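Local structure of nucleotidyl transferase AbiEii/AbiGii toxin family protein (6Y56) at residues Y19-L24 with G241-P246; R181-L186 with V247-W252; N44-K49 with D76-E81. The protein acts as a nucleotidyltransferase toxin of a Mycobacterium tuberculosis toxin-antitoxin system, probably transferring nucleotides to a nucleic acid target such as tRNA. All blocks are in the same frame, centred on the assembly; numbering follows the deposited sequence.

Contact 1: residues Y19-L24 with G241-P246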
loop_
_atom_site.group_PDB
_atom_site.type_symbol
_atom_site.label_atom_id
_atom_site.label_comp_id
_atom_site.label_asym_id
_atom_site.label_seq_id
_atom_site.Cartn_x
_atom_site.Cartn_y
_atom_site.Cartn_z
ATOM N N TYR A 19 -16.742 -7.396 -9.913
ATOM C CA TYR A 19 -17.142 -6.212 -10.663
ATOM C C TYR A 19 -16.975 -4.944 -9.832
ATOM O O TYR A 19 -16.477 -3.926 -10.334
ATOM C CB TYR A 19 -18.594 -6.346 -11.129
ATOM C CG TYR A 19 -19.068 -5.151 -11.911
ATOM C CD1 TYR A 19 -18.879 -5.087 -13.279
ATOM C CD2 TYR A 19 -19.680 -4.069 -11.278
ATOM C CE1 TYR A 19 -19.293 -3.994 -14.005
ATOM C CE2 TYR A 19 -20.094 -2.966 -11.994
ATOM C CZ TYR A 19 -19.899 -2.936 -13.362
ATOM O OH TYR A 19 -20.307 -1.845 -14.100
ATOM N N ASP A 20 -17.400 -4.983 -8.565
ATOM C CA ASP A 20 -17.310 -3.790 -7.731
ATOM C C ASP A 20 -15.858 -3.399 -7.487
ATOM O O ASP A 20 -15.524 -2.208 -7.497
ATOM C CB ASP A 20 -18.045 -4.011 -6.407
ATOM C CG ASP A 20 -19.545 -3.726 -6.503
ATOM O OD1 ASP A 20 -20.049 -3.459 -7.606
ATOM O OD2 ASP A 20 -20.210 -3.750 -5.447
ATOM N N ALA A 21 -14.983 -4.384 -7.257
ATOM C CA ALA A 21 -13.562 -4.081 -7.105
ATOM C C ALA A 21 -12.985 -3.475 -8.377
ATOM O O ALA A 21 -12.149 -2.565 -8.316
ATOM C CB ALA A 21 -12.789 -5.342 -6.729
ATOM N N ALA A 22 -13.424 -3.962 -9.546
ATOM C CA ALA A 22 -12.951 -3.408 -10.808
ATOM C C ALA A 22 -13.449 -1.984 -11.007
ATOM O O ALA A 22 -12.707 -1.130 -11.504
ATOM C CB ALA A 22 -13.369 -4.306 -11.977
ATOM N N LEU A 23 -14.699 -1.715 -10.629
ATOM C CA LEU A 23 -15.219 -0.358 -10.732
ATOM C C LEU A 23 -14.464 0.584 -9.806
ATOM O O LEU A 23 -14.162 1.724 -10.177
ATOM C CB LEU A 23 -16.718 -0.344 -10.430
ATOM C CG LEU A 23 -17.450 0.988 -10.605
ATOM C CD1 LEU A 23 -17.204 1.571 -11.971
ATOM C CD2 LEU A 23 -18.946 0.822 -10.358
ATOM N N LEU A 24 -14.140 0.116 -8.598
ATOM C CA LEU A 24 -13.341 0.920 -7.678
ATOM C C LEU A 24 -11.940 1.149 -8.222
ATOM O O LEU A 24 -11.400 2.255 -8.107
ATOM C CB LEU A 24 -13.266 0.226 -6.322
ATOM C CG LEU A 24 -12.357 0.932 -5.307
ATOM C CD1 LEU A 24 -12.835 2.343 -4.959
ATOM C CD2 LEU A 24 -12.268 0.063 -4.067
ATOM N N GLY A 241 -10.438 -13.139 -1.921
ATOM C CA GLY A 241 -11.013 -13.856 -3.047
ATOM C C GLY A 241 -11.788 -12.978 -4.000
ATOM O O GLY A 241 -11.956 -13.345 -5.167
ATOM N N VAL A 242 -12.273 -11.828 -3.528
ATOM C CA VAL A 242 -12.866 -10.848 -4.429
ATOM C C VAL A 242 -11.788 -10.193 -5.280
ATOM O O VAL A 242 -11.979 -9.943 -6.474
ATOM C CB VAL A 242 -13.663 -9.813 -3.611
ATOM C CG1 VAL A 242 -14.191 -8.706 -4.502
ATOM C CG2 VAL A 242 -14.799 -10.490 -2.847
ATOM N N LEU A 243 -10.626 -9.940 -4.689
ATOM C CA LEU A 243 -9.603 -9.116 -5.309
ATOM C C LEU A 243 -8.702 -9.876 -6.266
ATOM O O LEU A 243 -8.058 -9.250 -7.113
ATOM C CB LEU A 243 -8.738 -8.469 -4.221
ATOM C CG LEU A 243 -9.556 -7.698 -3.177
ATOM C CD1 LEU A 243 -8.640 -7.184 -2.078
ATOM C CD2 LEU A 243 -10.337 -6.549 -3.811
ATOM N N THR A 244 -8.632 -11.200 -6.151
ATOM C CA THR A 244 -7.769 -11.984 -7.022
ATOM C C THR A 244 -8.298 -13.407 -7.081
ATOM O O THR A 244 -9.070 -13.839 -6.226
ATOM C CB THR A 244 -6.314 -11.979 -6.533
ATOM O OG1 THR A 244 -5.479 -12.620 -7.504
ATOM C CG2 THR A 244 -6.181 -12.707 -5.202
ATOM N N ARG A 245 -7.847 -14.132 -8.105
ATOM C CA ARG A 245 -8.196 -15.530 -8.293
ATOM C C ARG A 245 -6.985 -16.142 -8.978
ATOM O O ARG A 245 -6.468 -15.544 -9.931
ATOM C CB ARG A 245 -9.414 -15.607 -9.212
ATOM C CG ARG A 245 -9.745 -16.990 -9.736
ATOM C CD ARG A 245 -10.889 -16.940 -10.743
ATOM N NE ARG A 245 -10.466 -16.408 -12.038
ATOM C CZ ARG A 245 -11.259 -16.307 -13.103
ATOM N NH1 ARG A 245 -10.793 -15.814 -14.242
ATOM N NH2 ARG A 245 -12.522 -16.688 -13.028
ATOM N N PRO A 246 -6.493 -17.304 -8.522
ATOM C CA PRO A 246 -6.996 -18.077 -7.389
ATOM C C PRO A 246 -6.415 -17.578 -6.079
ATOM O O PRO A 246 -5.414 -16.861 -6.071
ATOM C CB PRO A 246 -6.447 -19.475 -7.670
ATOM C CG PRO A 246 -5.150 -19.216 -8.332
ATOM C CD PRO A 246 -5.342 -17.963 -9.161
#
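The first turn of helix 19-38 meets the end of the short helix 240-243, the backbones coming closest where the CA atoms of A21 and L243 lie 6.7 Å apart. A21 presents its CB to the other segment, and this methyl group carries the contact for segment 19-24. Two hydrophobic side chains from consecutive residues converge on it. The nearer is L243, whose CD2 reaches the CB of A21 at 4.0 Å. The CA-CB bond of L243 does not aim at A21. Instead CG stands beside the backbone N (chi1 -54°), and the end of the side chain is thereby carried across to the alanine. V242 points at the partner more directly but stops a little short, its CG1 lying 4.3 Å from the CB of A21. Alanine suits the place because so small a side chain lets two helices approach closely, while the branched valine and leucine spread around it. This is plain helix-to-helix packing at a helix end: L243 is the last helical residue, and from T244 the chain runs on in extended form to the cis peptide before P246. R15 marks the same end by hydrogen bonding to the O of G241 and, weakly, to the O of V242, and F65 shares backbone hydrogen bonds with L243. On helix 19-38 the neighbours of A21 look to other partners. D20 forms a salt bridge with R121, whereas Y19 and A22 pack on helix 5-11.

Contact 2: residues R181-L186 with V247-W252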
loop_
_atom_site.group_PDB
_atom_site.type_symbol
_atom_site.label_atom_id
_atom_site.label_comp_id
_atom_site.label_asym_id
_atom_site.label_seq_id
_atom_site.Cartn_x
_atom_site.Cartn_y
_atom_site.Cartn_z
ATOM N N ARG A 181 -4.078 -9.904 2.287
ATOM C CA ARG A 181 -3.664 -8.982 1.234
ATOM C C ARG A 181 -2.173 -8.696 1.324
ATOM O O ARG A 181 -1.491 -8.581 0.296
ATOM C CB ARG A 181 -4.471 -7.682 1.303
ATOM C CG ARG A 181 -5.978 -7.858 1.101
ATOM C CD ARG A 181 -6.721 -6.553 1.376
ATOM N NE ARG A 181 -8.173 -6.703 1.285
ATOM C CZ ARG A 181 -9.013 -5.700 1.049
ATOM N NH1 ARG A 181 -8.549 -4.471 0.878
ATOM N NH2 ARG A 181 -10.321 -5.930 0.986
ATOM N N ASP A 182 -1.641 -8.627 2.545
ATOM C CA ASP A 182 -0.204 -8.431 2.698
ATOM C C ASP A 182 0.558 -9.678 2.267
ATOM O O ASP A 182 1.620 -9.577 1.645
ATOM C CB ASP A 182 0.148 -8.119 4.147
ATOM C CG ASP A 182 -0.233 -6.713 4.574
ATOM O OD1 ASP A 182 -0.569 -5.874 3.715
ATOM O OD2 ASP A 182 -0.219 -6.465 5.798
ATOM N N LEU A 183 0.037 -10.865 2.604
ATOM C CA LEU A 183 0.663 -12.103 2.147
ATOM C C LEU A 183 0.720 -12.158 0.624
ATOM O O LEU A 183 1.746 -12.529 0.042
ATOM C CB LEU A 183 -0.126 -13.294 2.691
ATOM C CG LEU A 183 0.301 -14.688 2.215
ATOM C CD1 LEU A 183 1.725 -14.998 2.670
ATOM C CD2 LEU A 183 -0.673 -15.729 2.732
ATOM N N TYR A 184 -0.382 -11.802 -0.041
ATOM C CA TYR A 184 -0.390 -11.766 -1.499
ATOM C C TYR A 184 0.702 -10.840 -2.034
ATOM O O TYR A 184 1.429 -11.181 -2.975
ATOM C CB TYR A 184 -1.770 -11.321 -2.007
ATOM C CG TYR A 184 -1.819 -11.232 -3.506
ATOM C CD1 TYR A 184 -1.403 -10.081 -4.175
ATOM C CD2 TYR A 184 -2.235 -12.319 -4.266
ATOM C CE1 TYR A 184 -1.419 -10.005 -5.547
ATOM C CE2 TYR A 184 -2.255 -12.253 -5.649
ATOM C CZ TYR A 184 -1.837 -11.099 -6.280
ATOM O OH TYR A 184 -1.847 -11.041 -7.660
ATOM N N ASP A 185 0.797 -9.631 -1.475
ATOM C CA ASP A 185 1.772 -8.666 -1.975
ATOM C C ASP A 185 3.196 -9.146 -1.728
ATOM O O ASP A 185 4.061 -9.001 -2.595
ATOM C CB ASP A 185 1.532 -7.293 -1.343
ATOM C CG ASP A 185 0.199 -6.667 -1.751
ATOM O OD1 ASP A 185 -0.426 -7.097 -2.751
ATOM O OD2 ASP A 185 -0.223 -5.732 -1.038
ATOM N N LEU A 186 3.445 -9.740 -0.560
ATOM C CA LEU A 186 4.772 -10.276 -0.274
ATOM C C LEU A 186 5.116 -11.417 -1.214
ATOM O O LEU A 186 6.287 -11.590 -1.572
ATOM C CB LEU A 186 4.851 -10.742 1.179
ATOM C CG LEU A 186 4.960 -9.598 2.189
ATOM C CD1 LEU A 186 4.743 -10.150 3.580
ATOM C CD2 LEU A 186 6.306 -8.916 2.080
ATOM N N VAL A 247 -7.059 -17.941 -4.981
ATOM C CA VAL A 247 -6.500 -17.731 -3.652
ATOM C C VAL A 247 -5.731 -18.991 -3.286
ATOM O O VAL A 247 -6.294 -20.091 -3.274
ATOM C CB VAL A 247 -7.599 -17.427 -2.627
ATOM C CG1 VAL A 247 -6.994 -17.207 -1.249
ATOM C CG2 VAL A 247 -8.385 -16.200 -3.055
ATOM N N ALA A 248 -4.431 -18.840 -3.027
ATOM C CA ALA A 248 -3.538 -19.967 -2.768
ATOM C C ALA A 248 -2.761 -19.671 -1.487
ATOM O O ALA A 248 -1.541 -19.487 -1.512
ATOM C CB ALA A 248 -2.610 -20.205 -3.953
ATOM N N MET A 249 -3.483 -19.620 -0.365
ATOM C CA MET A 249 -2.894 -19.161 0.891
ATOM C C MET A 249 -1.670 -19.985 1.281
ATOM O O MET A 249 -0.644 -19.427 1.693
ATOM C CB MET A 249 -3.945 -19.195 1.994
ATOM C CG MET A 249 -5.118 -18.280 1.720
ATOM S SD MET A 249 -4.604 -16.579 1.913
ATOM C CE MET A 249 -4.536 -16.496 3.697
ATOM N N ALA A 250 -1.754 -21.312 1.152
ATOM C CA ALA A 250 -0.642 -22.164 1.564
ATOM C C ALA A 250 0.566 -21.996 0.650
ATOM O O ALA A 250 1.706 -21.949 1.127
ATOM C CB ALA A 250 -1.090 -23.625 1.623
ATOM N N ALA A 251 0.345 -21.903 -0.661
ATOM C CA ALA A 251 1.458 -21.681 -1.578
ATOM C C ALA A 251 2.136 -20.341 -1.309
ATOM O O ALA A 251 3.371 -20.253 -1.283
ATOM C CB ALA A 251 0.975 -21.766 -3.024
ATOM N N TRP A 252 1.344 -19.286 -1.098
ATOM C CA TRP A 252 1.919 -17.974 -0.812
ATOM C C TRP A 252 2.692 -17.980 0.501
ATOM O O TRP A 252 3.802 -17.441 0.580
ATOM C CB TRP A 252 0.812 -16.922 -0.754
ATOM C CG TRP A 252 -0.013 -16.781 -1.994
ATOM C CD1 TRP A 252 0.304 -17.188 -3.256
ATOM C CD2 TRP A 252 -1.315 -16.198 -2.074
ATOM N NE1 TRP A 252 -0.721 -16.887 -4.119
ATOM C CE2 TRP A 252 -1.733 -16.287 -3.414
ATOM C CE3 TRP A 252 -2.174 -15.625 -1.134
ATOM C CZ2 TRP A 252 -2.967 -15.801 -3.843
ATOM C CZ3 TRP A 252 -3.395 -15.137 -1.559
ATOM C CH2 TRP A 252 -3.783 -15.244 -2.898
#
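The OH of Y184 is hydrogen-bonded to NE2 of H188, one turn later on the same helix, while the edge of the tyrosine ring turns to W252. The two rings make a T-shaped stack: the tyrosine edge points at the face of the six-membered ring, centroids 5.2 Å apart and planes at 86°. CD2 of Y184 makes the nearest approach, 3.6 Å from CH2 of W252. With CG anti to the backbone N (chi1 178°), the tyrosine ring is carried out so that its CD2 edge meets the indole. Over the opposite indole face, offset toward the rim, lies the backbone O of A248, the N-cap residue of helix 249-259. L183 packs beside the tryptophan stem, its CG 3.8 Å from CB of W252. M249 is bent at chi2 and chi3, and its CE sits 4.1 Å from CD2 of L183; the unbranched, flexible thioether can bend to lay its end against the leucine. Away from this contact, D182 and D185 turn their carboxylates to K170, with R173 also binding D182 and R64 binding D185. The contact itself is apolar, resting on dispersion and the weak electrostatics of an aromatic edge on a face.

Contact 3: residues N44-K49 with D76-E81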
loop_
_atom_site.group_PDB
_atom_site.type_symbol
_atom_site.label_atom_id
_atom_site.label_comp_id
_atom_site.label_asym_id
_atom_site.label_seq_id
_atom_site.Cartn_x
_atom_site.Cartn_y
_atom_site.Cartn_z
ATOM N N ASN A 44 8.879 14.088 0.843
ATOM C CA ASN A 44 8.594 14.877 2.040
ATOM C C ASN A 44 7.367 15.761 1.887
ATOM O O ASN A 44 7.195 16.716 2.640
ATOM C CB ASN A 44 9.809 15.687 2.499
ATOM C CG ASN A 44 11.010 14.817 2.737
ATOM O OD1 ASN A 44 10.980 13.921 3.580
ATOM N ND2 ASN A 44 12.069 15.051 1.980
ATOM N N ARG A 45 6.505 15.463 0.924
ATOM C CA ARG A 45 5.260 16.200 0.768
ATOM C C ARG A 45 4.081 15.250 0.579
ATOM O O ARG A 45 3.162 15.218 1.406
ATOM C CB ARG A 45 5.345 17.203 -0.384
ATOM C CG ARG A 45 4.134 18.113 -0.403
ATOM C CD ARG A 45 4.163 19.172 -1.484
ATOM N NE ARG A 45 3.257 20.278 -1.151
ATOM C CZ ARG A 45 1.927 20.239 -1.250
ATOM N NH1 ARG A 45 1.297 19.150 -1.681
ATOM N NH2 ARG A 45 1.217 21.306 -0.911
ATOM N N LEU A 46 4.092 14.477 -0.504
ATOM C CA LEU A 46 2.996 13.551 -0.783
ATOM C C LEU A 46 3.538 12.468 -1.707
ATOM O O LEU A 46 3.910 12.760 -2.851
ATOM C CB LEU A 46 1.837 14.293 -1.431
ATOM C CG LEU A 46 0.573 13.474 -1.653
ATOM C CD1 LEU A 46 -0.068 13.043 -0.328
ATOM C CD2 LEU A 46 -0.409 14.268 -2.505
ATOM N N VAL A 47 3.610 11.236 -1.214
ATOM C CA VAL A 47 4.122 10.107 -1.984
ATOM C C VAL A 47 3.080 8.996 -1.935
ATOM O O VAL A 47 2.570 8.671 -0.859
ATOM C CB VAL A 47 5.482 9.617 -1.441
ATOM C CG1 VAL A 47 5.955 8.399 -2.208
ATOM C CG2 VAL A 47 6.518 10.724 -1.564
ATOM N N PHE A 48 2.771 8.413 -3.093
ATOM C CA PHE A 48 1.829 7.303 -3.201
ATOM C C PHE A 48 2.529 6.018 -2.765
ATOM O O PHE A 48 3.643 5.727 -3.207
ATOM C CB PHE A 48 1.417 7.248 -4.676
ATOM C CG PHE A 48 0.316 6.272 -5.015
ATOM C CD1 PHE A 48 -0.669 5.908 -4.107
ATOM C CD2 PHE A 48 0.259 5.751 -6.307
ATOM C CE1 PHE A 48 -1.682 5.017 -4.466
ATOM C CE2 PHE A 48 -0.748 4.877 -6.671
ATOM C CZ PHE A 48 -1.715 4.512 -5.754
ATOM N N LYS A 49 1.891 5.238 -1.898
ATOM C CA LYS A 49 2.553 4.040 -1.362
ATOM C C LYS A 49 1.541 2.908 -1.179
ATOM O O LYS A 49 0.427 2.950 -1.697
ATOM C CB LYS A 49 3.326 4.361 -0.075
ATOM C CG LYS A 49 2.457 4.762 1.103
ATOM C CD LYS A 49 3.348 5.070 2.310
ATOM C CE LYS A 49 2.542 5.268 3.568
ATOM N NZ LYS A 49 2.626 4.032 4.379
ATOM N N ASP A 76 0.073 17.945 8.151
ATOM C CA ASP A 76 -1.382 17.915 8.277
ATOM C C ASP A 76 -2.061 18.842 7.271
ATOM O O ASP A 76 -3.184 18.570 6.837
ATOM C CB ASP A 76 -1.794 18.333 9.692
ATOM C CG ASP A 76 -1.410 17.313 10.747
ATOM O OD1 ASP A 76 -1.104 16.158 10.401
ATOM O OD2 ASP A 76 -1.397 17.674 11.939
ATOM N N GLU A 77 -1.412 19.946 6.907
ATOM C CA GLU A 77 -2.017 20.859 5.943
ATOM C C GLU A 77 -2.145 20.225 4.569
ATOM O O GLU A 77 -3.114 20.491 3.853
ATOM C CB GLU A 77 -1.190 22.126 5.837
ATOM C CG GLU A 77 -1.642 23.160 6.795
ATOM C CD GLU A 77 -0.614 24.229 6.954
ATOM O OE1 GLU A 77 -0.486 25.087 6.050
ATOM O OE2 GLU A 77 0.101 24.181 7.974
ATOM N N VAL A 78 -1.164 19.404 4.183
ATOM C CA VAL A 78 -1.229 18.711 2.901
ATOM C C VAL A 78 -2.344 17.673 2.917
ATOM O O VAL A 78 -3.096 17.529 1.950
ATOM C CB VAL A 78 0.138 18.087 2.567
ATOM C CG1 VAL A 78 0.013 17.112 1.406
ATOM C CG2 VAL A 78 1.146 19.181 2.265
ATOM N N VAL A 79 -2.474 16.943 4.028
ATOM C CA VAL A 79 -3.563 15.983 4.179
ATOM C C VAL A 79 -4.901 16.671 3.987
ATOM O O VAL A 79 -5.766 16.196 3.244
ATOM C CB VAL A 79 -3.472 15.292 5.552
ATOM C CG1 VAL A 79 -4.667 14.378 5.775
ATOM C CG2 VAL A 79 -2.163 14.517 5.676
ATOM N N LEU A 80 -5.091 17.815 4.647
ATOM C CA LEU A 80 -6.372 18.499 4.536
ATOM C C LEU A 80 -6.622 18.976 3.109
ATOM O O LEU A 80 -7.743 18.865 2.603
ATOM C CB LEU A 80 -6.439 19.665 5.520
ATOM C CG LEU A 80 -7.792 20.394 5.559
ATOM C CD1 LEU A 80 -8.892 19.469 6.042
ATOM C CD2 LEU A 80 -7.705 21.623 6.445
ATOM N N GLU A 81 -5.590 19.496 2.442
ATOM C CA GLU A 81 -5.740 19.927 1.054
ATOM C C GLU A 81 -6.237 18.779 0.180
ATOM O O GLU A 81 -7.192 18.936 -0.593
ATOM C CB GLU A 81 -4.402 20.474 0.554
ATOM C CG GLU A 81 -4.366 20.850 -0.920
ATOM C CD GLU A 81 -2.953 21.141 -1.408
ATOM O OE1 GLU A 81 -1.993 20.943 -0.634
ATOM O OE2 GLU A 81 -2.800 21.566 -2.571
#
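R45 and E81 form a salt bridge in which NH2 of the arginine donates to OE1 of the glutamate at 3.2 Å. The bond is nearly straight, with an N-H...O angle of 165°, and it uses the syn lone pair of OE1. Although the oxygen lies close to the guanidinium plane, the carboxylate is turned at 90° to it, so the two groups meet through one nitrogen and one oxygen rather than as a two-bond fork. A second grip comes from Q40, whose backbone O accepts a hydrogen bond from NH1 of R45; together the two acceptors should limit rotation of the guanidinium group. An extended chain from CG to NE gives R45 its reach, and E81 is extended as well, its CG anti to the backbone N (chi1 175°). V78, one helical turn before E81, lies against one face of the guanidinium group, its CG2 over the centre and 3.8 Å from CZ of R45. The setting is the mixed nucleotidyltransferase sheet: R45 and L46 form a classic beta bulge facing G42, and the chain then enters the sheet's outermost strand, 47-49. V47 and K49 bond to S72 and D70 of strand 68-72, while F48 makes backbone bonds with P159 and V161. The Asp-Leu-Asp sequence ending at D70 is consistent with the metal-binding acidic pattern of the nucleotidyltransferase superfamily. A beta-branched valine suits its place because its two methyls do separate work. While CG2 covers the arginine, V78 CG1 packs 3.7 Å from R45 O. The same V78 CG1 lies 4.4 Å from L46 CB. L46 continues inward onto F41 and F71, and V79 packs on F128 of strand 125-129.

Contacts 1 and 2 are neighbours, their centres 15 Å apart, and they touch where CD1 of L243 lies 3.4 Å from NE of R181. Helices 240-243 and 249-259 follow one another in the chain, and the segments of the two contacts alternate along the sequence. Contact 3 lies 28 Å from contact 1 and 30 Å from contact 2, centre to centre, on the opposite side of the chain's centre from contact 2. Its segments fall between those of contact 1 in sequence. Contact 3 thus belongs to the nucleotidyltransferase sheet and its flanking helix 76-86, while contacts 1 and 2 tie the N-terminal helix 19-38 and helix 180-189 to the late 240-259 region.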